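Odorant-binding protein 1F (Rattus norvegicus, PDB 3FIQ) probably binds a wide variety of chemical odorants, as a secreted lipocalin found in the nasal epithelium. Local coordinates at residues I21-N25 with N140-E144; V26-A30 with E144-H148; F55-L59 with D153-Q157. All blocks are in the same frame, centred on the assembly; numbering follows the deposited sequence. Where two conformers were deposited one is given.

Interaction 1 of 3, residues I21-N25 with N140-E144; sequences IVADN and NIPNE
Val-22 and Ile-141 meet where the first long strand of the lipocalin barrel, 14-23, ends against the chain that leaves helix 126-138. This is an apolar contact between the barrel wall and the loop that follows the helix. The two side chains cross obliquely, methyl against methyl: Val-22 CG2 lies 3.5 Å from Ile-141 CG2. The valine methyl is anti to its own backbone N because chi1 is 65°, which carries it on to the carbonyl of the next residue, Val-22 CG2 to Pro-142 O 3.3 Å. Val-22 CG1 comes at the same isoleucine methyl from farther off.

Ile-141 CG2 also touches the strand backbone, 3.6 Å from Ala-23 C, while the residue as a whole reaches Ile-115 of the adjoining strand 111-119. Pro-142 completes the cover a step along: its ring carbon CD sits against Asp-24 CA at 3.7 Å, with the aspartate CB alongside. No direct hydrogen bond joins the two segments, so the fit rests on shape.

Asn-140, with positive phi, is the C-prime residue of a Schellman motif that ends the helix and turns the chain toward the strand: Ile-141 N bonds back to Ala-136 O and Asn-140 N to Glu-137 O. Asn-143 keeps a hold on the same helix, its ND2 bonded to Arg-133 O.

The segments also share a water. Asp-24 OD1 is taken by Asn-113 N, whereas the other carboxylate oxygen faces the bridging water: Asp-24 OD2 is 2.8 Å from the water oxygen, and Asn-140 O is 2.6 Å from it.

Interaction 2 of 3, residues V26-A30 with E144-H148; sequences VEKVA and ENTQH
Gln-147 folds up against Val-29 with CG anti to the carbonyl carbon (chi1 -54°) and the chain bent at chi2 (-68°), which lays Gln-147 CG 3.5 Å from Val-29 O and beside the CG2 methyl of the same valine. The bend also swings the amide back over its own backbone: Gln-147 NE2 donates to Asn-145 O at 3.1 Å, nearly straight at 163°, although it comes from well above that carbonyl's plane. Val-26 CG2, anti to its backbone N, then meets Gln-147 NE2 at 3.7 Å. Val-26 CB stands squarely over the flat face of the other amide, 3.8 Å from Asn-145 CG. At the far end Gln-147 OE1 rests near Ala-30 CA at 3.6 Å.

The loop 26-30, which follows the barrel's first strand, is itself turned by Val-26 O, which accepts from both Val-29 N and Ala-30 N.

Nothing polar links the segments directly, yet several of their polar atoms are engaged: Arg-36 NH1 bonds both Val-29 O and Gln-147 OE1, and Asn-145 ND2 bonds Ala-23 O. With ND2 of Asn-145 and both ends of the Gln-147 amide already bonded, packing valine carbons against them probably costs little.

Interaction 3 of 3, residues F55-L59 with D153-Q157; sequences FNVKL and DTCNQ
Cys-155 sits across the side-chain amide of Asn-56, where the C-terminal tail crosses strand 50-59 of the lipocalin barrel. The cysteine's CB lies over a face of the amide, 3.6 Å from Asn-56 CG, and also meets the asparagine CB at 3.8 Å. Asn-56 is turned with CG anti to its carbonyl carbon, chi1 -77°, and presents that flat surface to the tail.

Cys-155 SG projects past the asparagine and forms the disulfide with Cys-63 on the neighbouring strand 62-72. This bond between the tail and the barrel is a familiar feature of lipocalins, and here the sulfur is packed as well as bonded: Asn-56 CB approaches it from the strand, and Lys-58 CD comes within 3.6 Å of Cys-155 SG.

Lys-58 gets there by curling. Its torsions from chi1 to chi4 all turn in the same sense, so the chain coils. CD faces the sulfur, while NZ is brought round to bond Ser-61 O. Thr-154 OG1 stays 3.7 Å from Lys-58 NZ, and a water joins them, 2.6 Å from Lys-58 NZ, whose proton it accepts, and 3.2 Å from Thr-154 OG1.

With an alanine at Asn-56 the amide would be gone, and Cys-155 CB would probably lose most of the surface it rests on, leaving a gap beside the disulfide.

Beyond the cysteine, Asn-156 is anchored to strand 38-44, OD1 accepting from Gln-40 NE2 and ND2 donating to Phe-39 O. The fixing of the tail thus probably comes from the disulfide to strand 62-72 and these bonds to strand 38-44, while the contact with 55-59, van der Waals packing plus a single water bridge, mostly fits around them.

In the fold
Interactions 1 and 2 are one continuous patch, their centres 7 Å apart. They share Glu-144, and strand 147-148 pairs antiparallel with strand 14-23 through Ile-21 O and Gln-147 N, 2.9 Å apart. Packing joins them too: Ile-21 CG2 meets Val-29 CG1 at 3.4 Å. Interaction 3 stands apart, its centre about 22 Å from that of interaction 1 and 17 Å from that of interaction 2, but it reaches the same curled sheet. All three bring the chain that follows helix 126-138 back onto earlier strands and loops, so this last portion is fixed to the odorant-binding barrel at two well-separated places.

Interaction 1 of 3, residues I21-N25 with N140-E144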
ATOM      1  N   ILE A  21      -6.537  -3.065  -2.447  1.00  4.90           N
ATOM      2  CA  ILE A  21      -6.508  -2.113  -1.341  1.00  4.80           C
ATOM      3  C   ILE A  21      -7.840  -2.177  -0.639  1.00  7.39           C
ATOM      4  O   ILE A  21      -8.865  -2.155  -1.284  1.00  6.89           O
ATOM      5  CB  ILE A  21      -6.297  -0.654  -1.828  1.00  4.63           C
ATOM      6  CG1 ILE A  21      -5.133  -0.513  -2.765  1.00  4.49           C
ATOM      7  CG2 ILE A  21      -6.150   0.281  -0.674  1.00  7.70           C
ATOM      8  CD1 ILE A  21      -4.975   0.879  -3.368  1.00  6.18           C
ATOM      9  N   VAL A  22      -7.861  -2.194   0.701  1.00  5.51           N
ATOM     10  CA  VAL A  22      -9.129  -2.112   1.404  1.00  6.23           C
ATOM     11  C   VAL A  22      -9.019  -1.015   2.458  1.00  7.72           C
ATOM     12  O   VAL A  22      -7.954  -0.820   3.042  1.00  7.34           O
ATOM     13  CB  VAL A  22      -9.515  -3.416   1.973  1.00  9.70           C
ATOM     14  CG1 VAL A  22      -8.602  -3.853   2.997  1.00 13.90           C
ATOM     15  CG2 VAL A  22     -10.986  -3.386   2.498  1.00 10.64           C
ATOM     16  N   ALA A  23     -10.056  -0.223   2.675  1.00  6.81           N
ATOM     17  CA  ALA A  23      -9.941   0.903   3.599  1.00  6.70           C
ATOM     18  C   ALA A  23     -11.303   1.165   4.242  1.00  8.02           C
ATOM     19  O   ALA A  23     -12.301   0.750   3.691  1.00  8.35           O
ATOM     20  CB  ALA A  23      -9.465   2.155   2.915  1.00  5.89           C
ATOM     21  N   ASP A  24     -11.338   1.809   5.412  1.00  6.61           N
ATOM     22  CA  ASP A  24     -12.618   2.087   6.036  1.00  6.59           C
ATOM     23  C   ASP A  24     -13.336   3.305   5.532  1.00  8.91           C
ATOM     24  O   ASP A  24     -14.518   3.450   5.839  1.00 15.22           O
ATOM     25  CB  ASP A  24     -12.477   2.173   7.576  1.00  8.92           C
ATOM     26  CG  ASP A  24     -11.510   3.159   8.033  1.00  8.95           C
ATOM     27  OD1 ASP A  24     -10.784   3.758   7.235  1.00  9.04           O
ATOM     28  OD2 ASP A  24     -11.375   3.284   9.288  1.00 14.33           O
ATOM     29  N   ASN A  25     -12.693   4.147   4.736  1.00  6.49           N
ATOM     30  CA  ASN A  25     -13.301   5.276   4.019  1.00  6.44           C
ATOM     31  C   ASN A  25     -13.160   4.941   2.524  1.00  7.18           C
ATOM     32  O   ASN A  25     -12.096   5.113   1.918  1.00  9.51           O
ATOM     33  CB  ASN A  25     -12.637   6.607   4.364  1.00  7.80           C
ATOM     34  CG  ASN A  25     -12.938   7.086   5.763  1.00 13.33           C
ATOM     35  OD1 ASN A  25     -12.021   7.478   6.535  1.00 16.41           O
ATOM     36  ND2 ASN A  25     -14.213   6.993   6.156  1.00 11.70           N
ATOM     37  N   ASN A 140     -10.659  -3.534  11.864  1.00 14.15           N
ATOM     38  CA  ASN A 140     -11.876  -2.749  11.802  0.70 18.38           C
ATOM     39  C   ASN A 140     -12.086  -2.062  10.427  1.00 13.23           C
ATOM     40  O   ASN A 140     -12.561  -0.925  10.338  1.00 15.77           O
ATOM     41  CB  ASN A 140     -11.893  -1.756  12.981  0.70 19.79           C
ATOM     42  CG  ASN A 140     -13.266  -1.154  13.243  0.70 23.58           C
ATOM     43  OD1 ASN A 140     -14.310  -1.828  13.166  0.70 29.03           O
ATOM     44  ND2 ASN A 140     -13.271   0.145  13.597  0.70 22.69           N
ATOM     45  N   ILE A 141     -11.754  -2.774   9.353  1.00 11.63           N
ATOM     46  CA  ILE A 141     -11.880  -2.299   7.995  1.00  8.75           C
ATOM     47  C   ILE A 141     -12.899  -3.179   7.265  1.00 10.52           C
ATOM     48  O   ILE A 141     -12.771  -4.401   7.310  1.00 12.50           O
ATOM     49  CB  ILE A 141     -10.545  -2.373   7.234  1.00 10.88           C
ATOM     50  CG1 ILE A 141      -9.507  -1.395   7.816  1.00  9.34           C
ATOM     51  CG2 ILE A 141     -10.811  -2.078   5.774  1.00 12.52           C
ATOM     52  CD1 ILE A 141      -8.060  -1.696   7.370  1.00  9.55           C
ATOM     53  N   PRO A 142     -13.978  -2.589   6.706  1.00 13.13           N
ATOM     54  CA  PRO A 142     -15.022  -3.368   6.051  1.00 11.03           C
ATOM     55  C   PRO A 142     -14.531  -4.064   4.811  1.00 10.80           C
ATOM     56  O   PRO A 142     -14.013  -3.422   3.905  1.00 10.62           O
ATOM     57  CB  PRO A 142     -16.121  -2.304   5.732  1.00 11.30           C
ATOM     58  CG  PRO A 142     -15.826  -1.167   6.603  1.00 17.14           C
ATOM     59  CD  PRO A 142     -14.324  -1.158   6.679  1.00 15.28           C
ATOM     60  N   ASN A 143     -14.698  -5.388   4.714  1.00 10.26           N
ATOM     61  CA  ASN A 143     -14.251  -6.104   3.509  1.00  8.73           C
ATOM     62  C   ASN A 143     -15.016  -5.756   2.267  1.00 11.05           C
ATOM     63  O   ASN A 143     -14.516  -5.968   1.140  1.00  9.52           O
ATOM     64  CB  ASN A 143     -14.313  -7.622   3.747  1.00 13.50           C
ATOM     65  CG  ASN A 143     -13.104  -8.126   4.441  1.00 14.19           C
ATOM     66  OD1 ASN A 143     -11.971  -7.890   3.982  1.00 14.53           O
ATOM     67  ND2 ASN A 143     -13.304  -8.795   5.561  1.00 14.75           N
ATOM     68  N   GLU A 144     -16.222  -5.187   2.427  1.00 11.37           N
ATOM     69  CA  GLU A 144     -16.991  -4.870   1.235  1.00 13.79           C
ATOM     70  C   GLU A 144     -16.418  -3.643   0.558  1.00 10.46           C
ATOM     71  O   GLU A 144     -16.830  -3.323  -0.539  1.00 11.31           O
ATOM     72  CB  GLU A 144     -18.453  -4.638   1.542  1.00 17.23           C
ATOM     73  CG  GLU A 144     -18.680  -3.505   2.429  1.00 19.74           C
ATOM     74  CD  GLU A 144     -18.802  -3.868   3.902  1.00 31.05           C
ATOM     75  OE1 GLU A 144     -18.210  -4.927   4.398  1.00 24.78           O
ATOM     76  OE2 GLU A 144     -19.513  -3.025   4.573  1.00 35.40           O
TER
HETATM   77  O   HOH W   1     -11.058   1.151  10.996  1.00 31.04           O

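Interaction 2 of 3, residues V26-A30 with E144-H148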
ATOM      1  N   VAL A  26     -14.199   4.412   1.891  1.00  7.61           N
ATOM      2  CA  VAL A  26     -14.019   3.816   0.570  1.00  7.38           C
ATOM      3  C   VAL A  26     -13.654   4.831  -0.493  1.00  8.85           C
ATOM      4  O   VAL A  26     -12.975   4.484  -1.465  1.00  7.77           O
ATOM      5  CB  VAL A  26     -15.279   2.988   0.111  1.00 11.72           C
ATOM      6  CG1 VAL A  26     -16.408   3.834  -0.140  1.00 11.32           C
ATOM      7  CG2 VAL A  26     -14.941   2.121  -1.068  1.00 13.65           C
ATOM      8  N   GLU A  27     -14.131   6.069  -0.354  1.00  8.97           N
ATOM      9  CA  GLU A  27     -13.832   7.081  -1.328  1.00  8.81           C
ATOM     10  C   GLU A  27     -12.335   7.283  -1.458  1.00  7.23           C
ATOM     11  O   GLU A  27     -11.856   7.738  -2.500  1.00  7.62           O
ATOM     12  CB  GLU A  27     -14.525   8.387  -0.998  1.00  9.23           C
ATOM     13  CG  GLU A  27     -14.009   9.114   0.144  1.00 12.18           C
ATOM     14  CD  GLU A  27     -14.516   8.633   1.507  1.00 15.89           C
ATOM     15  OE1 GLU A  27     -15.349   7.657   1.653  1.00 19.59           O
ATOM     16  OE2 GLU A  27     -14.070   9.375   2.416  1.00 18.85           O
ATOM     17  N   LYS A  28     -11.559   6.944  -0.417  1.00  5.71           N
ATOM     18  CA  LYS A  28     -10.135   7.182  -0.480  1.00  6.63           C
ATOM     19  C   LYS A  28      -9.465   6.185  -1.387  1.00  5.51           C
ATOM     20  O   LYS A  28      -8.365   6.492  -1.870  1.00  5.58           O
ATOM     21  CB  LYS A  28      -9.528   7.031   0.911  1.00  7.95           C
ATOM     22  CG  LYS A  28      -9.924   8.140   1.870  1.00 10.41           C
ATOM     23  CD  LYS A  28      -9.275   9.410   1.601  1.00 11.55           C
ATOM     24  CE  LYS A  28      -9.605  10.459   2.652  1.00 10.78           C
ATOM     25  NZ  LYS A  28      -8.932  11.721   2.275  1.00 12.16           N
ATOM     26  N   VAL A  29     -10.059   5.005  -1.623  1.00  5.20           N
ATOM     27  CA  VAL A  29      -9.405   3.959  -2.391  1.00  5.02           C
ATOM     28  C   VAL A  29     -10.104   3.508  -3.637  1.00  5.66           C
ATOM     29  O   VAL A  29      -9.546   2.753  -4.429  1.00  6.10           O
ATOM     30  CB  VAL A  29      -9.047   2.736  -1.487  1.00  5.22           C
ATOM     31  CG1 VAL A  29      -8.065   3.134  -0.446  1.00  9.89           C
ATOM     32  CG2 VAL A  29     -10.307   2.114  -0.885  1.00  6.18           C
ATOM     33  N   ALA A  30     -11.358   3.926  -3.812  1.00  5.45           N
ATOM     34  CA  ALA A  30     -12.116   3.736  -5.059  1.00  6.38           C
ATOM     35  C   ALA A  30     -11.521   4.604  -6.148  1.00  5.68           C
ATOM     36  O   ALA A  30     -10.631   5.415  -5.916  1.00  7.42           O
ATOM     37  CB  ALA A  30     -13.540   4.196  -4.813  1.00  7.52           C
ATOM     38  N   GLU A 144     -16.222  -5.187   2.427  1.00 11.37           N
ATOM     39  CA  GLU A 144     -16.991  -4.870   1.235  1.00 13.79           C
ATOM     40  C   GLU A 144     -16.418  -3.643   0.558  1.00 10.46           C
ATOM     41  O   GLU A 144     -16.830  -3.323  -0.539  1.00 11.31           O
ATOM     42  CB  GLU A 144     -18.453  -4.638   1.542  1.00 17.23           C
ATOM     43  CG  GLU A 144     -18.680  -3.505   2.429  1.00 19.74           C
ATOM     44  CD  GLU A 144     -18.802  -3.868   3.902  1.00 31.05           C
ATOM     45  OE1 GLU A 144     -18.210  -4.927   4.398  1.00 24.78           O
ATOM     46  OE2 GLU A 144     -19.513  -3.025   4.573  1.00 35.40           O
ATOM     47  N   ASN A 145     -15.450  -2.964   1.206  1.00  7.24           N
ATOM     48  CA  ASN A 145     -14.757  -1.871   0.528  1.00  6.42           C
ATOM     49  C   ASN A 145     -13.558  -2.257  -0.288  1.00  6.69           C
ATOM     50  O   ASN A 145     -12.852  -1.402  -0.805  1.00  7.63           O
ATOM     51  CB  ASN A 145     -14.362  -0.792   1.518  1.00  7.91           C
ATOM     52  CG  ASN A 145     -15.543  -0.164   2.219  1.00 11.25           C
ATOM     53  OD1 ASN A 145     -16.669  -0.338   1.830  1.00 10.50           O
ATOM     54  ND2 ASN A 145     -15.255   0.582   3.257  1.00  8.50           N
ATOM     55  N   THR A 146     -13.321  -3.552  -0.411  1.00  6.06           N
ATOM     56  CA  THR A 146     -12.122  -4.029  -1.072  1.00  5.75           C
ATOM     57  C   THR A 146     -12.071  -3.696  -2.546  1.00  6.41           C
ATOM     58  O   THR A 146     -13.058  -3.871  -3.251  1.00  7.91           O
ATOM     59  CB  THR A 146     -12.052  -5.536  -0.988  1.00  6.80           C
ATOM     60  OG1 THR A 146     -11.947  -5.919   0.396  1.00  8.62           O
ATOM     61  CG2 THR A 146     -10.828  -6.118  -1.684  1.00  8.24           C
ATOM     62  N   GLN A 147     -10.921  -3.160  -2.986  1.00  5.25           N
ATOM     63  CA  GLN A 147     -10.695  -2.809  -4.392  1.00  5.18           C
ATOM     64  C   GLN A 147      -9.613  -3.699  -4.968  1.00  7.45           C
ATOM     65  O   GLN A 147      -8.540  -3.828  -4.413  1.00  7.40           O
ATOM     66  CB  GLN A 147     -10.131  -1.360  -4.442  1.00  4.92           C
ATOM     67  CG  GLN A 147     -10.951  -0.349  -3.727  1.00  4.98           C
ATOM     68  CD  GLN A 147     -12.309  -0.057  -4.373  1.00  6.01           C
ATOM     69  OE1 GLN A 147     -12.378   0.223  -5.554  1.00  6.38           O
ATOM     70  NE2 GLN A 147     -13.409  -0.140  -3.565  1.00  7.42           N
ATOM     71  N   HIS A 148      -9.924  -4.378  -6.070  1.00  5.41           N
ATOM     72  CA  HIS A 148      -8.994  -5.151  -6.849  1.00  6.79           C
ATOM     73  C   HIS A 148      -8.475  -4.248  -7.926  1.00  5.46           C
ATOM     74  O   HIS A 148      -9.234  -3.797  -8.784  1.00  6.23           O
ATOM     75  CB  HIS A 148      -9.752  -6.291  -7.466  1.00  6.59           C
ATOM     76  CG  HIS A 148      -8.925  -7.256  -8.246  1.00  6.69           C
ATOM     77  ND1 HIS A 148      -9.445  -7.924  -9.331  1.00  9.92           N
ATOM     78  CD2 HIS A 148      -7.673  -7.738  -8.067  1.00  7.25           C
ATOM     79  CE1 HIS A 148      -8.529  -8.743  -9.825  1.00 10.98           C
ATOM     80  NE2 HIS A 148      -7.450  -8.687  -9.047  1.00  8.80           N
TER

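Interaction 3 of 3, residues F55-L59 with D153-Q157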
ATOM      1  N   PHE A  55       4.739   5.188  -7.244  1.00  5.76           N
ATOM      2  CA  PHE A  55       3.411   4.670  -7.565  1.00  5.82           C
ATOM      3  C   PHE A  55       2.692   5.616  -8.496  1.00  6.04           C
ATOM      4  O   PHE A  55       3.098   6.762  -8.654  1.00  6.91           O
ATOM      5  CB  PHE A  55       2.578   4.468  -6.289  1.00  6.79           C
ATOM      6  CG  PHE A  55       2.274   5.690  -5.498  1.00  6.70           C
ATOM      7  CD1 PHE A  55       3.123   6.071  -4.471  1.00  8.65           C
ATOM      8  CD2 PHE A  55       1.090   6.410  -5.675  1.00  5.79           C
ATOM      9  CE1 PHE A  55       2.810   7.218  -3.679  1.00  9.24           C
ATOM     10  CE2 PHE A  55       0.769   7.468  -4.848  1.00  5.79           C
ATOM     11  CZ  PHE A  55       1.639   7.903  -3.874  1.00  5.65           C
ATOM     12  N   ASN A  56       1.697   5.105  -9.172  1.00  6.20           N
ATOM     13  CA  ASN A  56       0.836   5.931 -10.002  1.00  6.47           C
ATOM     14  C   ASN A  56      -0.527   6.047  -9.393  1.00  6.52           C
ATOM     15  O   ASN A  56      -1.028   5.132  -8.750  1.00  6.42           O
ATOM     16  CB  ASN A  56       0.713   5.380 -11.461  1.00  6.75           C
ATOM     17  CG  ASN A  56       1.934   5.696 -12.245  1.00 10.28           C
ATOM     18  OD1 ASN A  56       2.097   6.849 -12.713  1.00  9.53           O
ATOM     19  ND2 ASN A  56       2.820   4.754 -12.338  1.00  6.99           N
ATOM     20  N   VAL A  57      -1.207   7.159  -9.705  1.00  6.75           N
ATOM     21  CA  VAL A  57      -2.637   7.273  -9.516  1.00  6.95           C
ATOM     22  C   VAL A  57      -3.154   7.583 -10.883  1.00  8.86           C
ATOM     23  O   VAL A  57      -2.448   8.120 -11.716  1.00  8.80           O
ATOM     24  CB  VAL A  57      -3.082   8.379  -8.475  1.00  8.71           C
ATOM     25  CG1 VAL A  57      -2.601   8.030  -7.096  1.00  9.13           C
ATOM     26  CG2 VAL A  57      -2.717   9.775  -8.914  1.00 11.32           C
ATOM     27  N   LYS A  58      -4.372   7.184 -11.173  1.00  7.63           N
ATOM     28  CA  LYS A  58      -4.947   7.494 -12.437  1.00  8.09           C
ATOM     29  C   LYS A  58      -5.694   8.788 -12.283  1.00 11.43           C
ATOM     30  O   LYS A  58      -6.469   8.956 -11.330  1.00 13.80           O
ATOM     31  CB  LYS A  58      -5.908   6.419 -12.886  1.00 13.72           C
ATOM     32  CG  LYS A  58      -5.341   5.084 -13.125  1.00 14.98           C
ATOM     33  CD  LYS A  58      -4.343   5.020 -14.247  1.00 23.79           C
ATOM     34  CE  LYS A  58      -4.794   5.725 -15.550  1.00 33.46           C
ATOM     35  NZ  LYS A  58      -5.659   4.953 -16.544  1.00 39.39           N
ATOM     36  N   LEU A  59      -5.426   9.726 -13.211  1.00  9.60           N
ATOM     37  CA  LEU A  59      -6.076  11.034 -13.156  1.00 10.75           C
ATOM     38  C   LEU A  59      -6.507  11.308 -14.577  1.00 10.42           C
ATOM     39  O   LEU A  59      -5.689  11.363 -15.489  1.00 11.20           O
ATOM     40  CB  LEU A  59      -5.160  12.150 -12.661  1.00 12.43           C
ATOM     41  CG  LEU A  59      -5.739  13.540 -12.711  1.00 13.83           C
ATOM     42  CD1 LEU A  59      -6.755  13.644 -11.596  1.00 11.62           C
ATOM     43  CD2 LEU A  59      -4.552  14.477 -12.457  1.00 21.46           C
ATOM     44  N   ASP A 153      -4.745  -1.697 -13.826  1.00  6.75           N
ATOM     45  CA  ASP A 153      -3.342  -1.332 -13.668  1.00  7.93           C
ATOM     46  C   ASP A 153      -2.707  -1.317 -15.025  1.00 11.09           C
ATOM     47  O   ASP A 153      -2.348  -2.377 -15.618  1.00 18.36           O
ATOM     48  CB  ASP A 153      -2.660  -2.358 -12.771  1.00  8.91           C
ATOM     49  CG  ASP A 153      -1.172  -2.020 -12.523  1.00 14.29           C
ATOM     50  OD1 ASP A 153      -0.665  -1.142 -13.223  1.00 19.43           O
ATOM     51  OD2 ASP A 153      -0.535  -2.686 -11.709  1.00 12.96           O
ATOM     52  N   THR A 154      -2.635  -0.126 -15.578  1.00 12.31           N
ATOM     53  CA  THR A 154      -2.064   0.060 -16.878  1.00 11.55           C
ATOM     54  C   THR A 154      -0.828   0.916 -16.917  1.00 11.97           C
ATOM     55  O   THR A 154      -0.348   1.200 -18.031  1.00 16.86           O
ATOM     56  CB  THR A 154      -3.092   0.746 -17.789  1.00 16.00           C
ATOM     57  OG1 THR A 154      -3.505   2.015 -17.193  1.00 15.49           O
ATOM     58  CG2 THR A 154      -4.325  -0.139 -17.934  1.00 25.01           C
ATOM     59  N   CYS A 155      -0.316   1.390 -15.778  1.00 12.66           N
ATOM     60  CA  CYS A 155       0.802   2.323 -15.788  1.00 12.54           C
ATOM     61  C   CYS A 155       2.213   1.712 -15.688  1.00 19.41           C
ATOM     62  O   CYS A 155       3.207   2.471 -15.662  1.00 20.06           O
ATOM     63  CB  CYS A 155       0.659   3.297 -14.664  1.00 13.20           C
ATOM     64  SG  CYS A 155      -0.869   4.285 -14.818  1.00 20.89           S
ATOM     65  N   ASN A 156       2.309   0.391 -15.625  1.00 15.92           N
ATOM     66  CA  ASN A 156       3.617  -0.239 -15.443  1.00 19.85           C
ATOM     67  C   ASN A 156       4.081  -0.933 -16.683  1.00 20.24           C
ATOM     68  O   ASN A 156       5.253  -1.259 -16.780  1.00 28.33           O
ATOM     69  CB  ASN A 156       3.574  -1.261 -14.319  1.00 15.25           C
ATOM     70  CG  ASN A 156       3.490  -0.623 -12.931  1.00 14.83           C
ATOM     71  OD1 ASN A 156       3.840   0.527 -12.749  1.00 14.79           O
ATOM     72  ND2 ASN A 156       3.096  -1.432 -11.892  1.00 15.17           N
ATOM     73  N   GLN A 157       3.196  -1.145 -17.628  1.00 21.22           N
ATOM     74  CA  GLN A 157       3.467  -2.027 -18.737  1.00 25.91           C
ATOM     75  C   GLN A 157       4.323  -1.358 -19.847  1.00 32.18           C
ATOM     76  O   GLN A 157       5.205  -1.945 -20.468  1.00 32.88           O
ATOM     77  CB  GLN A 157       2.144  -2.502 -19.301  1.00 35.65           C
ATOM     78  CG  GLN A 157       1.275  -1.383 -19.835  1.00 42.71           C
ATOM     79  CD  GLN A 157      -0.146  -1.852 -20.134  1.00 56.34           C
ATOM     80  OE1 GLN A 157      -0.532  -2.966 -19.759  1.00 60.34           O
ATOM     81  NE2 GLN A 157      -0.933  -1.002 -20.809  1.00 59.82           N
ATOM     82  OXT GLN A 157       4.179  -0.201 -20.165  1.00 26.37           O
TER
HETATM   83  O   HOH W   2      -6.074   2.656 -15.328  1.00 37.12           O